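Local coordinates for hypothetical protein (Clostridium sporogenes ATCC 15579, PDB 4QRK) that is of unknown function but adopts a right-handed beta-helix fold and is a putative cell adhesion protein with a domain related to the C-terminal region of LiaF, at residues F50-S53 with E54-W57; V128-V132 with G133-L137; I191-N194 with S195-K199; I208-V212 with G213-I217. All coordinates share one frame; numbering follows the deposited sequence. Where two conformers were deposited one is given.

Contact 1. Residues F50-S53 with E54-W57; sequences FIYS and ENEW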
loop_
_atom_site.group_PDB
_atom_site.type_symbol
_atom_site.label_atom_id
_atom_site.label_comp_id
_atom_site.label_asym_id
_atom_site.label_seq_id
_atom_site.Cartn_x
_atom_site.Cartn_y
_atom_site.Cartn_z
ATOM N N PHE A 50 -6.954 -5.630 14.625
ATOM C CA PHE A 50 -8.112 -5.131 13.895
ATOM C C PHE A 50 -9.070 -4.615 14.930
ATOM O O PHE A 50 -9.358 -5.307 15.931
ATOM C CB PHE A 50 -8.735 -6.275 13.077
ATOM C CG PHE A 50 -7.767 -6.899 12.142
ATOM C CD1 PHE A 50 -7.618 -6.410 10.865
ATOM C CD2 PHE A 50 -6.929 -7.899 12.568
ATOM C CE1 PHE A 50 -6.711 -6.954 9.992
ATOM C CE2 PHE A 50 -6.015 -8.449 11.719
ATOM C CZ PHE A 50 -5.896 -7.957 10.398
ATOM N N ILE A 51 -9.510 -3.376 14.713
ATOM C CA ILE A 51 -10.463 -2.707 15.602
ATOM C C ILE A 51 -11.669 -2.276 14.797
ATOM O O ILE A 51 -11.537 -1.620 13.760
ATOM C CB ILE A 51 -9.849 -1.522 16.275
ATOM C CG1 ILE A 51 -8.648 -1.987 17.094
ATOM C CG2 ILE A 51 -10.845 -0.829 17.208
ATOM C CD1 ILE A 51 -7.800 -0.792 17.588
ATOM N N TYR A 52 -12.847 -2.701 15.226
ATOM C CA TYR A 52 -14.050 -2.430 14.432
ATOM C C TYR A 52 -15.258 -2.249 15.349
ATOM O O TYR A 52 -15.448 -3.024 16.268
ATOM C CB TYR A 52 -14.273 -3.519 13.331
ATOM C CG TYR A 52 -14.389 -4.943 13.811
ATOM C CD1 TYR A 52 -13.272 -5.732 14.009
ATOM C CD2 TYR A 52 -15.632 -5.504 14.056
ATOM C CE1 TYR A 52 -13.400 -7.043 14.487
ATOM C CE2 TYR A 52 -15.766 -6.806 14.505
ATOM C CZ TYR A 52 -14.636 -7.564 14.720
ATOM O OH TYR A 52 -14.774 -8.847 15.167
ATOM N N SER A 53 -16.053 -1.201 15.116
ATOM C CA SER A 53 -17.167 -0.894 15.991
ATOM C C SER A 53 -18.485 -1.503 15.530
ATOM O O SER A 53 -19.446 -1.548 16.284
ATOM C CB SER A 53 -17.320 0.609 16.102
ATOM O OG SER A 53 -17.514 1.154 14.837
ATOM N N GLU A 54 -18.531 -1.965 14.291
ATOM C CA GLU A 54 -19.742 -2.527 13.723
ATOM C C GLU A 54 -19.438 -3.982 13.432
ATOM O O GLU A 54 -18.463 -4.286 12.740
ATOM C CB GLU A 54 -20.112 -1.810 12.413
ATOM C CG GLU A 54 -20.062 -0.312 12.497
ATOM C CD GLU A 54 -20.862 0.225 13.668
ATOM O OE1 GLU A 54 -22.062 -0.078 13.775
ATOM O OE2 GLU A 54 -20.275 0.937 14.505
ATOM N N ASN A 55 -20.276 -4.879 13.944
ATOM C CA ASN A 55 -20.043 -6.309 13.775
ATOM C C ASN A 55 -19.996 -6.712 12.330
ATOM O O ASN A 55 -19.279 -7.627 11.964
ATOM C CB ASN A 55 -21.087 -7.145 14.555
ATOM C CG ASN A 55 -20.894 -7.043 16.036
ATOM O OD1 ASN A 55 -19.781 -6.786 16.507
ATOM N ND2 ASN A 55 -21.964 -7.218 16.791
ATOM N N GLU A 56 -20.726 -6.002 11.492
ATOM C CA GLU A 56 -20.711 -6.279 10.060
ATOM C C GLU A 56 -19.354 -6.010 9.400
ATOM O O GLU A 56 -19.129 -6.402 8.267
ATOM C CB GLU A 56 -21.763 -5.417 9.356
ATOM C CG GLU A 56 -23.079 -5.281 10.129
ATOM C CD GLU A 56 -23.118 -4.037 11.002
ATOM O OE1 GLU A 56 -23.058 -2.925 10.429
ATOM O OE2 GLU A 56 -23.193 -4.167 12.246
ATOM N N TRP A 57 -18.464 -5.295 10.074
ATOM C CA TRP A 57 -17.164 -4.954 9.475
ATOM C C TRP A 57 -16.068 -5.978 9.830
ATOM O O TRP A 57 -14.920 -5.834 9.380
ATOM C CB TRP A 57 -16.727 -3.571 9.932
ATOM C CG TRP A 57 -17.558 -2.455 9.392
ATOM C CD1 TRP A 57 -18.507 -2.516 8.406
ATOM C CD2 TRP A 57 -17.502 -1.075 9.807
ATOM N NE1 TRP A 57 -19.029 -1.249 8.177
ATOM C CE2 TRP A 57 -18.428 -0.359 9.022
ATOM C CE3 TRP A 57 -16.758 -0.383 10.763
ATOM C CZ2 TRP A 57 -18.612 1.010 9.161
ATOM C CZ3 TRP A 57 -16.940 0.985 10.891
ATOM C CH2 TRP A 57 -17.860 1.659 10.106
HETATM O O HOH W 1 -22.291 -1.300 16.962
#
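At the end of strand 46-52 the chain runs out of a sheet of the beta-helix into a 3-10 turn, and Tyr52, Ser53, Glu54 and Trp57 meet around the bend. Glu54 O is the hub: it accepts the backbone N-H of Trp57 at 2.9 Å, and Tyr52 brings its ring edge up to the same oxygen. Tyr52 CD2 lies 3.4 Å from Glu54 O, and that oxygen sits near the ring plane. With its CG between the backbone N and the carbonyl carbon (chi1 57°), the tyrosine swings its ring alongside the turn, edge toward Glu54 O. Tyr52 CB also packs on Trp57 CB at 4.2 Å.

The second pair is Ser53 and Glu54. Ser53 OG donates to Glu54 OE2 at 2.8 Å, and OE2 accepts through its anti lone pair, the one away from OE1. The same hydroxyl is also bonded to Arg90 N, so it is gripped from two directions. Chi1 of Glu54 (-47°) puts CG over one face of the Trp57 indole, 3.5 Å above the plane and displaced toward the rim; the bend at chi2 (-52°) then carries the carboxylate back to Ser53. A water donates to Ser53 O at 2.9 Å and, weakly, to Glu54 OE1. Tyr52 OH and Asn55 OD1 reach back to Glu13 and Lys11 of the adjacent strand 11-17. Glu54 N is buried without a partner in the model. The whole is a 3-10 turn by which strand 46-52 leaves its sheet on the way to strand 60-66 of the other.

Contact 2. Residues V128-V132 with G133-L137; sequences VGMGV and GKVDL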
loop_
_atom_site.group_PDB
_atom_site.type_symbol
_atom_site.label_atom_id
_atom_site.label_comp_id
_atom_site.label_asym_id
_atom_site.label_seq_id
_atom_site.Cartn_x
_atom_site.Cartn_y
_atom_site.Cartn_z
ATOM N N VAL A 128 -2.218 -0.263 -5.647
ATOM C CA VAL A 128 -3.155 0.386 -4.724
ATOM C C VAL A 128 -4.240 1.065 -5.505
ATOM O O VAL A 128 -3.932 1.852 -6.395
ATOM C CB VAL A 128 -2.427 1.489 -3.916
ATOM C CG1 VAL A 128 -3.377 2.241 -3.033
ATOM C CG2 VAL A 128 -1.351 0.875 -3.051
ATOM N N GLY A 129 -5.501 0.768 -5.197
ATOM C CA GLY A 129 -6.595 1.632 -5.612
ATOM C C GLY A 129 -7.265 2.298 -4.414
ATOM O O GLY A 129 -7.554 1.635 -3.426
HETATM N N MSE A 130 -7.553 3.598 -4.530
HETATM C CA MSE A 130 -8.232 4.332 -3.467
HETATM C C MSE A 130 -9.364 5.138 -4.103
HETATM O O MSE A 130 -9.226 5.701 -5.185
HETATM C CB MSE A 130 -7.237 5.206 -2.690
HETATM C CG MSE A 130 -7.813 6.305 -1.766
HETATM SE SE MSE A 130 -8.741 5.704 -0.154
HETATM C CE MSE A 130 -7.249 4.971 0.830
ATOM N N GLY A 131 -10.528 5.112 -3.451
ATOM C CA GLY A 131 -11.694 5.848 -3.943
ATOM C C GLY A 131 -11.635 7.316 -3.510
ATOM O O GLY A 131 -11.388 8.218 -4.319
ATOM N N VAL A 132 -11.854 7.541 -2.213
ATOM C CA VAL A 132 -11.812 8.872 -1.613
ATOM C C VAL A 132 -10.946 8.777 -0.367
ATOM O O VAL A 132 -11.326 8.130 0.610
ATOM C CB VAL A 132 -13.202 9.375 -1.183
ATOM C CG1 VAL A 132 -13.099 10.746 -0.473
ATOM C CG2 VAL A 132 -14.149 9.448 -2.372
ATOM N N GLY A 133 -9.788 9.418 -0.364
ATOM C CA GLY A 133 -8.990 9.405 0.852
ATOM C C GLY A 133 -7.553 9.745 0.597
ATOM O O GLY A 133 -7.221 10.366 -0.391
ATOM N N LYS A 134 -6.689 9.311 1.482
ATOM C CA LYS A 134 -5.269 9.632 1.395
ATOM C C LYS A 134 -4.450 8.377 1.403
ATOM O O LYS A 134 -4.746 7.407 2.122
ATOM C CB LYS A 134 -4.790 10.410 2.610
ATOM C CG LYS A 134 -5.404 11.734 2.913
ATOM C CD LYS A 134 -4.582 12.401 4.060
ATOM C CE LYS A 134 -3.231 12.970 3.537
ATOM N NZ LYS A 134 -2.178 13.185 4.582
ATOM N N VAL A 135 -3.365 8.446 0.654
ATOM C CA VAL A 135 -2.353 7.414 0.618
ATOM C C VAL A 135 -1.009 8.050 0.997
ATOM O O VAL A 135 -0.616 9.062 0.409
ATOM C CB VAL A 135 -2.203 6.835 -0.789
ATOM C CG1 VAL A 135 -1.020 5.888 -0.863
ATOM C CG2 VAL A 135 -3.453 6.125 -1.207
ATOM N N ASP A 136 -0.316 7.471 1.970
ATOM C CA ASP A 136 1.062 7.917 2.338
ATOM C C ASP A 136 1.931 6.691 2.436
ATOM O O ASP A 136 1.685 5.819 3.295
ATOM C CB ASP A 136 1.101 8.663 3.687
ATOM C CG ASP A 136 0.380 9.998 3.655
ATOM O OD1 ASP A 136 -0.859 10.023 3.838
ATOM O OD2 ASP A 136 1.063 11.033 3.490
ATOM N N LEU A 137 2.934 6.594 1.565
ATOM C CA LEU A 137 3.708 5.385 1.402
ATOM C C LEU A 137 5.173 5.667 1.418
ATOM O O LEU A 137 5.653 6.549 0.667
ATOM C CB LEU A 137 3.443 4.758 0.034
ATOM C CG LEU A 137 2.161 4.070 -0.322
ATOM C CD1 LEU A 137 2.201 3.732 -1.800
ATOM C CD2 LEU A 137 2.079 2.828 0.526
#
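Met130 and Val135 face one another from the two arms of a bend, with Val128 two residues earlier on the same strand face as Met130 and the Gly133 backbone at the closed end of the bend. All three side chains set off toward the opposite arm, so the corner is filled by apolar groups approaching from both arms. Val135 presents one branch: its CG2 meets Met130 CB at 4.2 Å and Val128 CG1 at 4.3 Å, wedging against two residues of the incoming strand at once.

Met130, a selenomethionine, starts with CG anti to the backbone N (chi1 165°) and then curls at chi2 and chi3. In the conformer described, one of two deposited, this hook lays SE over the glycine, 3.8 Å from Gly133 CA, and turns CE toward Lys134 O at 3.7 Å. These last two approaches hold for that conformer and may differ in the other. The glycine is extended in an unusual way, with phi at 161°, and having no CB there it leaves SE close to the backbone. Val132 points away from the second arm, while Lys134 NZ forms a salt bridge with Asp136 OD1 at 3.5 Å on the outer face of strand 134-138.

Between residues 130 and 134 the chain passes from one sheet to the other: strand 128-130 and strand 134-137 run at 152° to each other, their axes 8.6 Å apart at closest approach. Phe114 of strand 113-117 packs on Met130, Val135 and Leu137, Leu107 and Leu109 of strand 103-110 lie against Val128 and Met130, and Glu157 of strand 157-162 touches Lys134.

Contact 3. Residues I191-N194 with S195-K199; sequences IYKN and SQYGK
From Asn194 to Tyr197 the backbone makes a type I beta turn, closed by Tyr197 N donating to Asn194 O at 3.2 Å with an N-H...O angle of 159°. Side chains bracket this turn. A chi1 of 65° turns the Asn194 amide back toward the turn, where its OD1 comes to 3.1 Å from Tyr197 N. There the amide is fixed at both ends by a neighbouring part of the chain: OD1 accepts from Val168 N, and ND2 donates to Ile166 O, so its rotation is settled.

On the other side of the turn Lys193 and Tyr197 lean together. The two side chains slant across each other, with Lys193 CD 3.9 Å from Tyr197 CD2. Their polar ends then part: Lys193 NZ pairs with Glu187, and Tyr197 OH bonds to Glu205. A water lies 2.8 Å from Asn194 O and 2.7 Å from Tyr197 O, placed where it can link the two ends of the turn. Further on, the loop folds back on itself, Lys199 NZ donating to Ser195 O at 2.9 Å while Lys199 N bonds to Gln196 O.

The turn follows strand 191-193, which pairs through its backbone with strand 167-174 on one side and strand 185-187 on the other. Lys169 touches Lys193 and Tyr197, and Gln219 of strand 215-219 lies against Asn194.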
loop_
_atom_site.group_PDB
_atom_site.type_symbol
_atom_site.label_atom_id
_atom_site.label_comp_id
_atom_site.label_asym_id
_atom_site.label_seq_id
_atom_site.Cartn_x
_atom_site.Cartn_y
_atom_site.Cartn_z
ATOM N N ILE A 191 6.640 12.558 -16.546
ATOM C CA ILE A 191 7.687 11.639 -16.067
ATOM C C ILE A 191 8.717 12.338 -15.182
ATOM O O ILE A 191 9.278 13.384 -15.550
ATOM C CB ILE A 191 8.471 11.015 -17.224
ATOM C CG1 ILE A 191 7.525 10.435 -18.280
ATOM C CG2 ILE A 191 9.465 9.977 -16.675
ATOM C CD1 ILE A 191 6.628 9.382 -17.750
ATOM N N TYR A 192 8.999 11.714 -14.048
ATOM C CA TYR A 192 9.949 12.199 -13.053
ATOM C C TYR A 192 10.936 11.106 -12.697
ATOM O O TYR A 192 10.541 9.948 -12.541
ATOM C CB TYR A 192 9.212 12.611 -11.787
ATOM C CG TYR A 192 8.189 13.656 -12.056
ATOM C CD1 TYR A 192 6.947 13.307 -12.541
ATOM C CD2 TYR A 192 8.475 14.990 -11.854
ATOM C CE1 TYR A 192 5.989 14.256 -12.809
ATOM C CE2 TYR A 192 7.546 15.957 -12.126
ATOM C CZ TYR A 192 6.295 15.588 -12.620
ATOM O OH TYR A 192 5.338 16.538 -12.890
ATOM N N LYS A 193 12.204 11.466 -12.543
ATOM C CA LYS A 193 13.223 10.475 -12.207
ATOM C C LYS A 193 14.205 11.043 -11.218
ATOM O O LYS A 193 14.346 12.254 -11.115
ATOM C CB LYS A 193 14.031 10.093 -13.452
ATOM C CG LYS A 193 13.231 9.568 -14.606
ATOM C CD LYS A 193 14.070 9.539 -15.885
ATOM C CE LYS A 193 14.299 10.948 -16.431
ATOM N NZ LYS A 193 14.809 10.977 -17.844
ATOM N N ASN A 194 14.928 10.163 -10.536
ATOM C CA ASN A 194 16.091 10.580 -9.783
ATOM C C ASN A 194 17.366 10.325 -10.562
ATOM O O ASN A 194 17.360 9.759 -11.681
ATOM C CB ASN A 194 16.138 9.925 -8.402
ATOM C CG ASN A 194 16.312 8.411 -8.454
ATOM O OD1 ASN A 194 16.553 7.808 -9.513
ATOM N ND2 ASN A 194 16.226 7.790 -7.285
ATOM N N SER A 195 18.468 10.764 -9.981
ATOM C CA SER A 195 19.748 10.722 -10.685
ATOM C C SER A 195 20.216 9.273 -10.866
ATOM O O SER A 195 20.922 8.981 -11.821
ATOM C CB SER A 195 20.802 11.570 -9.954
ATOM O OG SER A 195 20.939 11.162 -8.603
ATOM N N GLN A 196 19.806 8.355 -9.986
ATOM C CA GLN A 196 20.227 6.949 -10.137
ATOM C C GLN A 196 19.526 6.176 -11.260
ATOM O O GLN A 196 19.983 5.111 -11.665
ATOM C CB GLN A 196 20.150 6.195 -8.822
ATOM C CG GLN A 196 21.318 6.483 -7.922
ATOM C CD GLN A 196 22.621 5.901 -8.447
ATOM O OE1 GLN A 196 23.445 6.624 -8.987
ATOM N NE2 GLN A 196 22.811 4.604 -8.284
ATOM N N TYR A 197 18.428 6.706 -11.779
ATOM C CA TYR A 197 17.674 5.952 -12.770
ATOM C C TYR A 197 18.475 5.763 -14.058
ATOM O O TYR A 197 18.981 6.726 -14.635
ATOM C CB TYR A 197 16.359 6.616 -13.110
ATOM C CG TYR A 197 15.550 5.728 -13.999
ATOM C CD1 TYR A 197 14.865 4.614 -13.469
ATOM C CD2 TYR A 197 15.495 5.953 -15.371
ATOM C CE1 TYR A 197 14.141 3.788 -14.287
ATOM C CE2 TYR A 197 14.780 5.121 -16.195
ATOM C CZ TYR A 197 14.107 4.046 -15.662
ATOM O OH TYR A 197 13.402 3.229 -16.508
ATOM N N GLY A 198 18.570 4.512 -14.488
ATOM C CA GLY A 198 19.383 4.138 -15.629
ATOM C C GLY A 198 20.794 3.697 -15.261
ATOM O O GLY A 198 21.489 3.153 -16.105
ATOM N N LYS A 199 21.209 3.960 -14.023
ATOM C CA LYS A 199 22.566 3.687 -13.531
ATOM C C LYS A 199 22.610 2.470 -12.590
ATOM O O LYS A 199 23.489 1.652 -12.682
ATOM C CB LYS A 199 23.080 4.897 -12.739
ATOM C CG LYS A 199 23.385 6.140 -13.522
ATOM C CD LYS A 199 23.932 7.199 -12.591
ATOM C CE LYS A 199 24.369 8.454 -13.332
ATOM N NZ LYS A 199 23.421 9.581 -13.173
HETATM O O HOH W 2 18.561 9.375 -14.190
#

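Contact 4. Residues I208-V212 with G213-I217; sequences IEAGV and GAINI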
loop_
_atom_site.group_PDB
_atom_site.type_symbol
_atom_site.label_atom_id
_atom_site.label_comp_id
_atom_site.label_asym_id
_atom_site.label_seq_id
_atom_site.Cartn_x
_atom_site.Cartn_y
_atom_site.Cartn_z
ATOM N N ILE A 208 1.498 6.619 -11.002
ATOM C CA ILE A 208 0.552 7.203 -10.033
ATOM C C ILE A 208 -0.469 8.003 -10.801
ATOM O O ILE A 208 -0.106 8.825 -11.646
ATOM C CB ILE A 208 1.200 8.200 -9.041
ATOM C CG1 ILE A 208 2.426 7.595 -8.372
ATOM C CG2 ILE A 208 0.176 8.569 -7.916
ATOM C CD1 ILE A 208 3.154 8.539 -7.430
ATOM N N GLU A 209 -1.737 7.742 -10.526
ATOM C CA GLU A 209 -2.825 8.451 -11.179
ATOM C C GLU A 209 -3.717 8.982 -10.079
ATOM O O GLU A 209 -4.046 8.264 -9.124
ATOM C CB GLU A 209 -3.664 7.517 -12.056
ATOM C CG GLU A 209 -2.936 6.872 -13.234
ATOM C CD GLU A 209 -3.852 5.925 -14.027
ATOM O OE1 GLU A 209 -4.215 4.845 -13.509
ATOM O OE2 GLU A 209 -4.221 6.271 -15.167
ATOM N N ALA A 210 -4.122 10.225 -10.212
ATOM C CA ALA A 210 -5.069 10.810 -9.263
ATOM C C ALA A 210 -6.139 11.523 -10.061
ATOM O O ALA A 210 -5.840 12.302 -10.939
ATOM C CB ALA A 210 -4.372 11.785 -8.326
ATOM N N GLY A 211 -7.391 11.272 -9.752
ATOM C CA GLY A 211 -8.465 11.992 -10.434
ATOM C C GLY A 211 -8.460 13.451 -10.023
ATOM O O GLY A 211 -8.158 14.336 -10.807
ATOM N N VAL A 212 -8.843 13.696 -8.785
ATOM C CA VAL A 212 -8.785 15.024 -8.212
ATOM C C VAL A 212 -7.950 14.940 -6.947
ATOM O O VAL A 212 -8.313 14.252 -5.959
ATOM C CB VAL A 212 -10.208 15.519 -7.831
ATOM C CG1 VAL A 212 -10.135 16.817 -7.101
ATOM C CG2 VAL A 212 -11.056 15.672 -9.079
ATOM N N GLY A 213 -6.846 15.652 -6.941
ATOM C CA GLY A 213 -5.998 15.676 -5.759
ATOM C C GLY A 213 -4.543 15.842 -6.102
ATOM O O GLY A 213 -4.172 15.978 -7.246
ATOM N N ALA A 214 -3.713 15.853 -5.084
ATOM C CA ALA A 214 -2.297 16.147 -5.259
ATOM C C ALA A 214 -1.496 14.853 -5.249
ATOM O O ALA A 214 -1.851 13.889 -4.567
ATOM C CB ALA A 214 -1.854 17.034 -4.124
ATOM N N ILE A 215 -0.416 14.843 -5.996
ATOM C CA ILE A 215 0.550 13.796 -5.934
ATOM C C ILE A 215 1.861 14.396 -5.468
ATOM O O ILE A 215 2.427 15.286 -6.128
ATOM C CB ILE A 215 0.752 13.181 -7.315
ATOM C CG1 ILE A 215 -0.529 12.515 -7.768
ATOM C CG2 ILE A 215 1.907 12.176 -7.293
ATOM C CD1 ILE A 215 -0.508 12.115 -9.249
ATOM N N ASN A 216 2.341 13.906 -4.332
ATOM C CA ASN A 216 3.573 14.404 -3.740
ATOM C C ASN A 216 4.619 13.343 -3.795
ATOM O O ASN A 216 4.441 12.291 -3.209
ATOM C CB ASN A 216 3.329 14.760 -2.291
ATOM C CG ASN A 216 2.227 15.792 -2.131
ATOM O OD1 ASN A 216 2.300 16.868 -2.684
ATOM N ND2 ASN A 216 1.195 15.437 -1.417
ATOM N N ILE A 217 5.690 13.584 -4.534
ATOM C CA ILE A 217 6.774 12.612 -4.562
ATOM C C ILE A 217 8.047 13.200 -3.998
ATOM O O ILE A 217 8.421 14.330 -4.320
ATOM C CB ILE A 217 7.016 12.017 -5.994
ATOM C CG1 ILE A 217 7.072 13.075 -7.054
ATOM C CG2 ILE A 217 5.879 11.084 -6.379
ATOM C CD1 ILE A 217 7.582 12.526 -8.363
#
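Ile208 and Ala210 meet Ile215 and Ile217 with no ring, amide or carboxylate among them, so there are no faces or edges to describe across this contact: it is branched aliphatic packing. The motif is a corner of the right-handed beta-helix, where strand 203-210 of one sheet hands over to strand 215-219 of the other. The short strand segments run at 151° to each other, with their axes 9.0 Å apart at closest approach.

Ile208 and Ile215 slide past each other in opposite senses. The CD1 end of Ile208 touches Ile215 CG2 at 3.8 Å, and in return the CD1 end of Ile215 touches Ile208 CG2, also at 3.8 Å, so each side chain lies along the branch of its partner. Ile208 CD1 additionally reaches Ile217 CG2 at 3.9 Å, crossing that side chain at a slant; a chi1 of 47° turns Ile217 CG1 over its own backbone and leaves CG2 beside the backbone N, where Ile208 meets it. Ala210 fills the corner side of Ile215, its CB 4.0 Å from Ile215 CG1.

Ile151 and Val160, on strands 147-153 and 157-162, also touch Ile208, and Ile170 touches both Ile208 and Ile217. On the outer side of strand 215-219, Asn216 is held by Asn180, Glu157 and Thr159. The bend itself passes through Gly211, the outward-pointing Val212 and Gly213, whose phi of 148° suits a residue without CB. Close by, Ala210 CB lies 4.3 Å from Gly213 O, a buried oxygen without a partner in the model.

In the fold
Going from the N terminus, the four contacts come strictly in series, each closing a short local bend, and none nests in or crosses another. Contact 1 ends strand 46-52 near one end of the beta-helix, about 30 Å from contact 4 and 43 Å from contact 3, centre to centre. Contacts 2 and 4 are equivalent corners in different coils, each passing from one long sheet to the other, their centres about 10 Å apart. Contact 3, on the opposite side of the chain's centre from contact 1, opens the loop leading into strand 203-210 and so to contact 4; the two touch where Tyr192 CB packs on Ile217 CD1 at 3.8 Å.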